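Long-range contacts in glycosyl transferase family 9 (PDB 3TOV), which probably transfers a sugar, perhaps a heptose, from an activated nucleotide donor to an acceptor, as other GT-B glycosyltransferases of family 9 do: residues 6-16 / 35-46; 256-267 / 275-286. All blocks are in the same frame, centred on the assembly; numbering follows the deposited sequence.

Interaction 1 of 2, residues 6-16 / 35-46; sequences LDYKRIVVTFL and AAPHSHITYVID
The first two strands of the N-terminal Rossmann-like domain of this GT-B fold lie side by side here: strand 10-14 runs parallel to strand 40-46 at the heart of a parallel sheet, and a polar cluster of Asp-7, Tyr-8 and His-38 joins the turns that lead into them. Asp-7 turns its carboxylate to the 35-46 segment because CG stands anti to the backbone N (chi1 -161°). OD1 takes the backbone N-H of His-38 (OD1 to N 2.9 Å) and OD2 the ring N-H (OD2 to ND1 2.9 Å), each on its syn side, so that two bonds hold the carboxylate nearly coplanar with the imidazole ring, at its ND1 edge. With an alanine in place of Asp-7, the backbone N-H and ring ND1-H of His-38 are likely to lose both acceptors, and the imidazole to turn more freely. Tyr-8 covers one face of that imidazole in an offset stack, centroids 4.3 Å apart, and the CB of His-38 lies over the phenol face as a CH-pi contact.

Within the sheet, Ile-11 N gives its hydrogen to His-40 O, Thr-42 N to Ile-11 O, and Val-13 N to Thr-42 O. Branched residues suit these extended strands: Val-12 CG1 meets Val-44 CG2 at 4.0 Å on the face covered by helix 70-87, while Ile-11, Val-13 and Tyr-43 line the other. There Tyr-43 OH, hydrogen-bonded to Thr-25, lies 3.7 Å from Phe-15 CB. At the partly exposed end of the Val-12 face, the bent chain of Arg-10 (chi3 119°) lays its guanidinium flat on the His-40 ring, planes 17° apart, with Arg-10 NH2 3.4 Å from His-40 CE1.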
loop_
_atom_site.group_PDB
_atom_site.type_symbol
_atom_site.label_atom_id
_atom_site.label_comp_id
_atom_site.label_asym_id
_atom_site.label_seq_id
_atom_site.Cartn_x
_atom_site.Cartn_y
_atom_site.Cartn_z
ATOM N N LEU A 6 -10.398 17.609 18.676
ATOM C CA LEU A 6 -9.538 17.588 17.502
ATOM C C LEU A 6 -9.818 18.752 16.554
ATOM O O LEU A 6 -8.890 19.336 15.993
ATOM C CB LEU A 6 -9.702 16.263 16.756
ATOM C CG LEU A 6 -9.404 14.982 17.541
ATOM C CD1 LEU A 6 -9.866 13.746 16.781
ATOM C CD2 LEU A 6 -7.921 14.892 17.892
ATOM N N ASP A 7 -11.092 19.089 16.371
ATOM C CA ASP A 7 -11.465 20.144 15.428
ATOM C C ASP A 7 -10.879 21.502 15.832
ATOM O O ASP A 7 -10.722 21.794 17.018
ATOM C CB ASP A 7 -12.988 20.224 15.273
ATOM C CG ASP A 7 -13.412 20.954 14.008
ATOM O OD1 ASP A 7 -12.548 21.199 13.140
ATOM O OD2 ASP A 7 -14.611 21.275 13.872
ATOM N N TYR A 8 -10.539 22.317 14.838
ATOM C CA TYR A 8 -10.007 23.660 15.080
ATOM C C TYR A 8 -8.590 23.676 15.668
ATOM O O TYR A 8 -8.215 24.607 16.374
ATOM C CB TYR A 8 -10.971 24.485 15.952
ATOM C CG TYR A 8 -12.139 25.044 15.175
ATOM C CD1 TYR A 8 -11.943 26.011 14.196
ATOM C CD2 TYR A 8 -13.433 24.604 15.405
ATOM C CE1 TYR A 8 -13.006 26.528 13.460
ATOM C CE2 TYR A 8 -14.512 25.116 14.675
ATOM C CZ TYR A 8 -14.291 26.083 13.703
ATOM O OH TYR A 8 -15.347 26.605 12.972
ATOM N N LYS A 9 -7.800 22.655 15.360
ATOM C CA LYS A 9 -6.455 22.545 15.923
ATOM C C LYS A 9 -5.383 22.339 14.840
ATOM O O LYS A 9 -5.674 21.854 13.749
ATOM C CB LYS A 9 -6.395 21.389 16.939
ATOM C CG LYS A 9 -7.494 21.371 17.989
ATOM C CD LYS A 9 -7.510 22.660 18.777
ATOM C CE LYS A 9 -7.896 22.416 20.224
ATOM N NZ LYS A 9 -6.963 21.427 20.843
ATOM N N ARG A 10 -4.146 22.711 15.150
ATOM C CA ARG A 10 -3.018 22.377 14.291
ATOM C C ARG A 10 -2.461 21.049 14.740
ATOM O O ARG A 10 -2.076 20.894 15.897
ATOM C CB ARG A 10 -1.918 23.430 14.374
ATOM C CG ARG A 10 -2.293 24.756 13.755
ATOM C CD ARG A 10 -1.083 25.661 13.589
ATOM N NE ARG A 10 -0.870 25.991 12.183
ATOM C CZ ARG A 10 0.110 25.488 11.440
ATOM N NH1 ARG A 10 0.981 24.639 11.980
ATOM N NH2 ARG A 10 0.217 25.842 10.163
ATOM N N ILE A 11 -2.400 20.098 13.815
ATOM C CA ILE A 11 -2.051 18.731 14.165
ATOM C C ILE A 11 -0.927 18.183 13.296
ATOM O O ILE A 11 -0.899 18.405 12.087
ATOM C CB ILE A 11 -3.275 17.823 14.016
ATOM C CG1 ILE A 11 -4.472 18.428 14.743
ATOM C CG2 ILE A 11 -2.991 16.450 14.558
ATOM C CD1 ILE A 11 -5.782 17.825 14.326
ATOM N N VAL A 12 0.006 17.470 13.913
ATOM C CA VAL A 12 1.026 16.774 13.142
ATOM C C VAL A 12 0.902 15.243 13.247
ATOM O O VAL A 12 0.682 14.687 14.324
ATOM C CB VAL A 12 2.443 17.224 13.532
ATOM C CG1 VAL A 12 3.483 16.307 12.917
ATOM C CG2 VAL A 12 2.665 18.631 13.077
ATOM N N VAL A 13 1.034 14.569 12.112
ATOM C CA VAL A 13 1.042 13.118 12.097
ATOM C C VAL A 13 2.424 12.653 11.666
ATOM O O VAL A 13 2.958 13.105 10.661
ATOM C CB VAL A 13 -0.036 12.558 11.154
ATOM C CG1 VAL A 13 -0.119 11.023 11.246
ATOM C CG2 VAL A 13 -1.369 13.187 11.489
ATOM N N THR A 14 3.006 11.758 12.446
ATOM C CA THR A 14 4.331 11.272 12.163
ATOM C C THR A 14 4.262 9.795 11.824
ATOM O O THR A 14 3.914 8.973 12.673
ATOM C CB THR A 14 5.223 11.452 13.371
ATOM O OG1 THR A 14 4.733 10.634 14.441
ATOM C CG2 THR A 14 5.178 12.880 13.802
ATOM N N PHE A 15 4.581 9.477 10.571
ATOM C CA PHE A 15 4.711 8.106 10.103
ATOM C C PHE A 15 5.865 8.025 9.077
ATOM O O PHE A 15 5.774 8.557 7.966
ATOM C CB PHE A 15 3.389 7.646 9.504
ATOM C CG PHE A 15 3.245 6.160 9.421
ATOM C CD1 PHE A 15 3.187 5.395 10.566
ATOM C CD2 PHE A 15 3.155 5.525 8.192
ATOM C CE1 PHE A 15 3.054 4.013 10.487
ATOM C CE2 PHE A 15 3.019 4.146 8.106
ATOM C CZ PHE A 15 2.968 3.389 9.256
ATOM N N LEU A 16 6.965 7.385 9.458
ATOM C CA LEU A 16 8.090 7.249 8.551
ATOM C C LEU A 16 8.319 5.806 8.110
ATOM O O LEU A 16 9.460 5.352 8.045
ATOM C CB LEU A 16 9.361 7.794 9.204
ATOM C CG LEU A 16 9.272 9.259 9.601
ATOM C CD1 LEU A 16 10.630 9.805 10.017
ATOM C CD2 LEU A 16 8.712 10.050 8.439
ATOM N N ALA A 35 -13.512 14.301 11.488
ATOM C CA ALA A 35 -13.668 14.765 12.864
ATOM C C ALA A 35 -12.909 16.063 13.112
ATOM O O ALA A 35 -12.988 16.633 14.199
ATOM C CB ALA A 35 -13.197 13.694 13.833
ATOM N N ALA A 36 -12.179 16.534 12.107
ATOM C CA ALA A 36 -11.375 17.741 12.262
ATOM C C ALA A 36 -11.485 18.648 11.050
ATOM O O ALA A 36 -10.473 19.162 10.564
ATOM C CB ALA A 36 -9.928 17.371 12.506
ATOM N N PRO A 37 -12.719 18.865 10.570
ATOM C CA PRO A 37 -12.987 19.560 9.308
ATOM C C PRO A 37 -12.205 20.855 9.182
ATOM O O PRO A 37 -11.812 21.231 8.080
ATOM C CB PRO A 37 -14.481 19.870 9.396
ATOM C CG PRO A 37 -15.018 18.819 10.271
ATOM C CD PRO A 37 -13.962 18.583 11.305
ATOM N N HIS A 38 -11.976 21.523 10.303
ATOM C CA HIS A 38 -11.372 22.843 10.277
ATOM C C HIS A 38 -9.919 22.801 10.699
ATOM O O HIS A 38 -9.141 23.692 10.362
ATOM C CB HIS A 38 -12.148 23.791 11.184
ATOM C CG HIS A 38 -13.621 23.792 10.930
ATOM N ND1 HIS A 38 -14.538 23.390 11.875
ATOM C CD2 HIS A 38 -14.337 24.136 9.832
ATOM C CE1 HIS A 38 -15.758 23.499 11.378
ATOM N NE2 HIS A 38 -15.663 23.946 10.138
ATOM N N SER A 39 -9.558 21.763 11.439
ATOM C CA SER A 39 -8.195 21.610 11.922
ATOM C C SER A 39 -7.188 21.771 10.791
ATOM O O SER A 39 -7.462 21.427 9.646
ATOM C CB SER A 39 -8.021 20.239 12.567
ATOM O OG SER A 39 -9.086 19.969 13.458
ATOM N N HIS A 40 -6.025 22.315 11.118
ATOM C CA HIS A 40 -4.919 22.307 10.182
ATOM C C HIS A 40 -4.070 21.061 10.408
ATOM O O HIS A 40 -3.545 20.828 11.504
ATOM C CB HIS A 40 -4.053 23.557 10.319
ATOM C CG HIS A 40 -2.837 23.529 9.447
ATOM N ND1 HIS A 40 -1.711 22.800 9.768
ATOM C CD2 HIS A 40 -2.585 24.110 8.250
ATOM C CE1 HIS A 40 -0.814 22.943 8.811
ATOM N NE2 HIS A 40 -1.319 23.736 7.881
ATOM N N ILE A 41 -3.929 20.261 9.364
ATOM C CA ILE A 41 -3.295 18.966 9.515
ATOM C C ILE A 41 -2.044 18.893 8.677
ATOM O O ILE A 41 -2.051 19.300 7.520
ATOM C CB ILE A 41 -4.237 17.833 9.093
ATOM C CG1 ILE A 41 -5.454 17.786 10.025
ATOM C CG2 ILE A 41 -3.493 16.525 9.109
ATOM C CD1 ILE A 41 -6.606 16.915 9.543
ATOM N N THR A 42 -0.969 18.373 9.259
ATOM C CA THR A 42 0.265 18.197 8.510
ATOM C C THR A 42 0.858 16.795 8.701
ATOM O O THR A 42 0.898 16.275 9.820
ATOM C CB THR A 42 1.291 19.329 8.802
ATOM O OG1 THR A 42 2.555 18.762 9.148
ATOM C CG2 THR A 42 0.805 20.234 9.936
ATOM N N TYR A 43 1.291 16.195 7.586
ATOM C CA TYR A 43 1.829 14.830 7.534
ATOM C C TYR A 43 3.337 14.814 7.350
ATOM O O TYR A 43 3.897 15.673 6.684
ATOM C CB TYR A 43 1.230 14.099 6.347
ATOM C CG TYR A 43 1.267 12.578 6.426
ATOM C CD1 TYR A 43 0.120 11.866 6.732
ATOM C CD2 TYR A 43 2.432 11.858 6.160
ATOM C CE1 TYR A 43 0.118 10.496 6.792
ATOM C CE2 TYR A 43 2.443 10.476 6.221
ATOM C CZ TYR A 43 1.270 9.800 6.539
ATOM O OH TYR A 43 1.215 8.424 6.614
ATOM N N VAL A 44 3.985 13.801 7.907
ATOM C CA VAL A 44 5.428 13.674 7.808
ATOM C C VAL A 44 5.858 12.256 7.390
ATOM O O VAL A 44 5.895 11.350 8.226
ATOM C CB VAL A 44 6.071 14.036 9.145
ATOM C CG1 VAL A 44 7.583 14.076 9.022
ATOM C CG2 VAL A 44 5.533 15.381 9.626
ATOM N N ILE A 45 6.168 12.081 6.096
ATOM C CA ILE A 45 6.715 10.822 5.561
ATOM C C ILE A 45 8.211 10.904 5.331
ATOM O O ILE A 45 8.855 11.914 5.627
ATOM C CB ILE A 45 6.189 10.451 4.137
ATOM C CG1 ILE A 45 5.353 11.573 3.533
ATOM C CG2 ILE A 45 5.556 9.071 4.095
ATOM C CD1 ILE A 45 6.232 12.718 3.025
ATOM N N ASP A 46 8.730 9.826 4.746
ATOM C CA ASP A 46 10.116 9.731 4.323
ATOM C C ASP A 46 10.236 10.144 2.857
ATOM O O ASP A 46 9.437 9.725 2.023
ATOM C CB ASP A 46 10.627 8.305 4.551
ATOM C CG ASP A 46 11.479 7.795 3.405
ATOM O OD1 ASP A 46 12.728 7.875 3.487
ATOM O OD2 ASP A 46 10.891 7.302 2.423
#

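Interaction 2 of 2, residues 256-267 / 275-286; sequences AAAMNRCNLLIT and VGISQGVPIVAL
Mostly apolar packing, backed by parallel strand pairing, joins two successive helix-to-strand passages in the second Rossmann-like domain: helix 252-260 with strand 264-268, and helix 271-277 with strand 283-286. Between the helices, the side chain of Met-259 (modelled as selenomethionine) crosses that of Val-275 at about a right angle, with its SE 3.8 Å from Val-275 CG1. The chain beyond CG is extended, which carries this long, pliable side chain to helix 271-277. Gly-276 suits its place, since a side chain there would probably crowd Leu-265 CD2. Gln-279 folds back at chi2 (-67°), bringing its amide beside the small methyl of Ala-256, NE2 to CB 3.7 Å; that NE2 is hydrogen-bonded to Ile-162 O.

Val-281 fills the angle between helix and strand, its CG1 lying 3.8 Å from Cys-262 CB while CG2 faces Met-259 O. Next to it, Pro-282 cannot donate a backbone hydrogen bond but still accepts one from Leu-265 N through its O (3.1 Å). Val-284 N then bonds to Leu-265 O, Thr-267 N to Val-284 O, and Leu-286 N to Thr-267 O (2.7 Å). Beta-branched and leucine side chains cover both faces of this pair: Leu-265 CB meets Ile-283 CD1 at 4.0 Å on the face toward helix 271-277, whereas Ile-266 and Val-284 lie side by side beneath helix 334-347, Ile-266 CG1 to Val-284 CB 4.1 Å. Neighbouring parallel strands with helix 271-277 connecting them make this a beta-alpha-beta crossover, the repeating unit of the Rossmann-like domains of GT-B glycosyltransferases.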
loop_
_atom_site.group_PDB
_atom_site.type_symbol
_atom_site.label_atom_id
_atom_site.label_comp_id
_atom_site.label_asym_id
_atom_site.label_seq_id
_atom_site.Cartn_x
_atom_site.Cartn_y
_atom_site.Cartn_z
ATOM N N ALA A 256 0.893 4.705 -9.920
ATOM C CA ALA A 256 -0.538 4.677 -9.690
ATOM C C ALA A 256 -1.284 4.981 -10.986
ATOM O O ALA A 256 -2.230 4.284 -11.346
ATOM C CB ALA A 256 -0.908 5.677 -8.612
ATOM N N ALA A 257 -0.848 6.019 -11.692
ATOM C CA ALA A 257 -1.542 6.468 -12.895
ATOM C C ALA A 257 -1.487 5.381 -13.961
ATOM O O ALA A 257 -2.446 5.175 -14.718
ATOM C CB ALA A 257 -0.939 7.776 -13.402
ATOM N N ALA A 258 -0.358 4.678 -13.992
ATOM C CA ALA A 258 -0.184 3.501 -14.836
ATOM C C ALA A 258 -1.067 2.332 -14.388
ATOM O O ALA A 258 -1.630 1.621 -15.219
ATOM C CB ALA A 258 1.270 3.082 -14.836
HETATM N N MSE A 259 -1.177 2.138 -13.073
HETATM C CA MSE A 259 -1.944 1.034 -12.502
HETATM C C MSE A 259 -3.432 1.308 -12.548
HETATM O O MSE A 259 -4.244 0.397 -12.729
HETATM C CB MSE A 259 -1.520 0.765 -11.062
HETATM C CG MSE A 259 -0.856 -0.592 -10.867
HETATM SE SE MSE A 259 0.246 -0.586 -9.274
HETATM C CE MSE A 259 0.954 -2.388 -9.302
ATOM N N ASN A 260 -3.788 2.571 -12.375
ATOM C CA ASN A 260 -5.175 2.983 -12.497
ATOM C C ASN A 260 -5.798 2.418 -13.783
ATOM O O ASN A 260 -6.965 2.014 -13.806
ATOM C CB ASN A 260 -5.250 4.509 -12.475
ATOM C CG ASN A 260 -6.635 5.027 -12.757
ATOM O OD1 ASN A 260 -7.007 5.222 -13.910
ATOM N ND2 ASN A 260 -7.407 5.259 -11.710
ATOM N N ARG A 261 -4.989 2.376 -14.842
ATOM C CA ARG A 261 -5.445 1.965 -16.166
ATOM C C ARG A 261 -5.750 0.470 -16.231
ATOM O O ARG A 261 -6.347 -0.017 -17.197
ATOM C CB ARG A 261 -4.419 2.363 -17.236
ATOM C CG ARG A 261 -4.772 1.923 -18.662
ATOM C CD ARG A 261 -6.219 2.237 -18.998
ATOM N NE ARG A 261 -6.585 1.949 -20.385
ATOM C CZ ARG A 261 -7.172 0.825 -20.795
ATOM N NH1 ARG A 261 -7.478 0.666 -22.081
ATOM N NH2 ARG A 261 -7.451 -0.144 -19.929
ATOM N N CYS A 262 -5.360 -0.263 -15.198
ATOM C CA CYS A 262 -5.564 -1.706 -15.210
ATOM C C CYS A 262 -6.974 -2.130 -14.843
ATOM O O CYS A 262 -7.505 -1.709 -13.815
ATOM C CB CYS A 262 -4.581 -2.393 -14.277
ATOM S SG CYS A 262 -2.931 -2.393 -14.905
ATOM N N ASN A 263 -7.558 -2.976 -15.692
ATOM C CA ASN A 263 -8.818 -3.657 -15.409
ATOM C C ASN A 263 -8.636 -4.772 -14.381
ATOM O O ASN A 263 -9.610 -5.289 -13.858
ATOM C CB ASN A 263 -9.404 -4.259 -16.679
ATOM C CG ASN A 263 -9.618 -3.240 -17.766
ATOM O OD1 ASN A 263 -8.686 -2.561 -18.190
ATOM N ND2 ASN A 263 -10.848 -3.145 -18.250
ATOM N N LEU A 264 -7.386 -5.140 -14.108
ATOM C CA LEU A 264 -7.067 -6.182 -13.138
ATOM C C LEU A 264 -5.578 -6.236 -12.775
ATOM O O LEU A 264 -4.704 -5.913 -13.570
ATOM C CB LEU A 264 -7.493 -7.554 -13.658
ATOM C CG LEU A 264 -7.318 -8.707 -12.656
ATOM C CD1 LEU A 264 -8.389 -8.650 -11.561
ATOM C CD2 LEU A 264 -7.361 -10.039 -13.370
ATOM N N LEU A 265 -5.303 -6.684 -11.562
ATOM C CA LEU A 265 -3.947 -6.850 -11.097
ATOM C C LEU A 265 -3.781 -8.186 -10.346
ATOM O O LEU A 265 -4.473 -8.469 -9.368
ATOM C CB LEU A 265 -3.579 -5.675 -10.211
ATOM C CG LEU A 265 -2.269 -5.850 -9.457
ATOM C CD1 LEU A 265 -1.156 -6.211 -10.422
ATOM C CD2 LEU A 265 -1.923 -4.591 -8.649
ATOM N N ILE A 266 -2.873 -9.019 -10.835
ATOM C CA ILE A 266 -2.500 -10.253 -10.159
ATOM C C ILE A 266 -1.181 -9.987 -9.447
ATOM O O ILE A 266 -0.279 -9.378 -10.030
ATOM C CB ILE A 266 -2.301 -11.364 -11.182
ATOM C CG1 ILE A 266 -3.590 -11.570 -11.967
ATOM C CG2 ILE A 266 -1.853 -12.634 -10.509
ATOM C CD1 ILE A 266 -3.511 -12.696 -12.952
ATOM N N THR A 267 -1.050 -10.416 -8.195
ATOM C CA THR A 267 0.086 -9.939 -7.406
ATOM C C THR A 267 0.338 -10.704 -6.130
ATOM O O THR A 267 -0.555 -11.375 -5.629
ATOM C CB THR A 267 -0.067 -8.434 -7.026
ATOM O OG1 THR A 267 0.682 -8.169 -5.838
ATOM C CG2 THR A 267 -1.510 -8.082 -6.744
ATOM N N VAL A 275 -1.137 0.011 -3.682
ATOM C CA VAL A 275 -1.215 1.029 -4.727
ATOM C C VAL A 275 -2.321 0.682 -5.716
ATOM O O VAL A 275 -3.109 1.529 -6.109
ATOM C CB VAL A 275 0.106 1.142 -5.510
ATOM C CG1 VAL A 275 -0.031 2.156 -6.642
ATOM C CG2 VAL A 275 1.252 1.506 -4.578
ATOM N N GLY A 276 -2.371 -0.575 -6.123
ATOM C CA GLY A 276 -3.419 -1.018 -7.019
ATOM C C GLY A 276 -4.769 -0.710 -6.413
ATOM O O GLY A 276 -5.548 0.050 -6.982
ATOM N N ILE A 277 -5.029 -1.293 -5.246
ATOM C CA ILE A 277 -6.296 -1.130 -4.538
ATOM C C ILE A 277 -6.696 0.334 -4.419
ATOM O O ILE A 277 -7.864 0.685 -4.584
ATOM C CB ILE A 277 -6.209 -1.730 -3.123
ATOM C CG1 ILE A 277 -5.965 -3.234 -3.190
ATOM C CG2 ILE A 277 -7.461 -1.424 -2.301
ATOM C CD1 ILE A 277 -5.814 -3.841 -1.821
ATOM N N SER A 278 -5.713 1.183 -4.138
ATOM C CA SER A 278 -5.948 2.604 -3.942
ATOM C C SER A 278 -6.338 3.311 -5.233
ATOM O O SER A 278 -6.466 4.533 -5.263
ATOM C CB SER A 278 -4.698 3.268 -3.370
ATOM O OG SER A 278 -3.738 3.501 -4.395
ATOM N N GLN A 279 -6.508 2.544 -6.300
ATOM C CA GLN A 279 -6.910 3.095 -7.585
ATOM C C GLN A 279 -8.099 2.315 -8.127
ATOM O O GLN A 279 -8.433 2.409 -9.313
ATOM C CB GLN A 279 -5.760 3.026 -8.590
ATOM C CG GLN A 279 -4.479 3.716 -8.147
ATOM C CD GLN A 279 -4.617 5.218 -8.042
ATOM O OE1 GLN A 279 -5.108 5.880 -8.959
ATOM N NE2 GLN A 279 -4.176 5.768 -6.916
ATOM N N GLY A 280 -8.716 1.521 -7.256
ATOM C CA GLY A 280 -9.941 0.813 -7.586
ATOM C C GLY A 280 -9.755 -0.449 -8.397
ATOM O O GLY A 280 -10.730 -1.026 -8.872
ATOM N N VAL A 281 -8.509 -0.890 -8.543
ATOM C CA VAL A 281 -8.203 -2.051 -9.364
ATOM C C VAL A 281 -8.524 -3.356 -8.638
ATOM O O VAL A 281 -7.999 -3.610 -7.558
ATOM C CB VAL A 281 -6.723 -2.063 -9.787
ATOM C CG1 VAL A 281 -6.550 -2.828 -11.076
ATOM C CG2 VAL A 281 -6.234 -0.658 -9.982
ATOM N N PRO A 282 -9.378 -4.197 -9.249
ATOM C CA PRO A 282 -9.702 -5.537 -8.738
ATOM C C PRO A 282 -8.452 -6.385 -8.589
ATOM O O PRO A 282 -7.622 -6.421 -9.486
ATOM C CB PRO A 282 -10.594 -6.133 -9.827
ATOM C CG PRO A 282 -11.098 -4.965 -10.609
ATOM C CD PRO A 282 -10.020 -3.927 -10.546
ATOM N N ILE A 283 -8.336 -7.082 -7.471
ATOM C CA ILE A 283 -7.093 -7.733 -7.112
ATOM C C ILE A 283 -7.207 -9.245 -7.058
ATOM O O ILE A 283 -8.113 -9.782 -6.436
ATOM C CB ILE A 283 -6.645 -7.274 -5.716
ATOM C CG1 ILE A 283 -6.453 -5.748 -5.670
ATOM C CG2 ILE A 283 -5.402 -8.035 -5.291
ATOM C CD1 ILE A 283 -5.377 -5.231 -6.613
ATOM N N VAL A 284 -6.292 -9.941 -7.717
ATOM C CA VAL A 284 -6.087 -11.351 -7.416
ATOM C C VAL A 284 -4.774 -11.385 -6.653
ATOM O O VAL A 284 -3.733 -10.988 -7.181
ATOM C CB VAL A 284 -6.004 -12.243 -8.674
ATOM C CG1 VAL A 284 -5.639 -13.654 -8.275
ATOM C CG2 VAL A 284 -7.326 -12.253 -9.446
ATOM N N ALA A 285 -4.820 -11.824 -5.404
ATOM C CA ALA A 285 -3.659 -11.712 -4.543
ATOM C C ALA A 285 -3.169 -13.077 -4.073
ATOM O O ALA A 285 -3.942 -13.876 -3.561
ATOM C CB ALA A 285 -3.977 -10.823 -3.363
ATOM N N LEU A 286 -1.878 -13.336 -4.232
ATOM C CA LEU A 286 -1.339 -14.643 -3.900
ATOM C C LEU A 286 -0.658 -14.654 -2.549
ATOM O O LEU A 286 0.508 -14.294 -2.439
ATOM C CB LEU A 286 -0.360 -15.111 -4.969
ATOM C CG LEU A 286 -0.978 -15.715 -6.227
ATOM C CD1 LEU A 286 -1.670 -14.667 -7.070
ATOM C CD2 LEU A 286 0.104 -16.384 -7.023
#

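From the N terminus, the chain leaves strand 10-14, runs through helices 19-23 and 26-35, and returns as strand 40-46, which interaction 1 sets beside the first, closing the first crossover of the N-terminal sheet. The chain then completes that domain and enters the second before interaction 2 closes a shorter excursion, through helix 271-277, between strands 264-268 and 283-286. The two contacts are in series, neither nested nor crossed, with centres 29 Å apart and nearest atoms about 12 Å apart. Each joins adjacent strands of a different six-stranded parallel sheet of order 3-2-1-4-5-6: interaction 1 pairs the first two strands of its sheet along the chain, interaction 2 the fourth and fifth of its own.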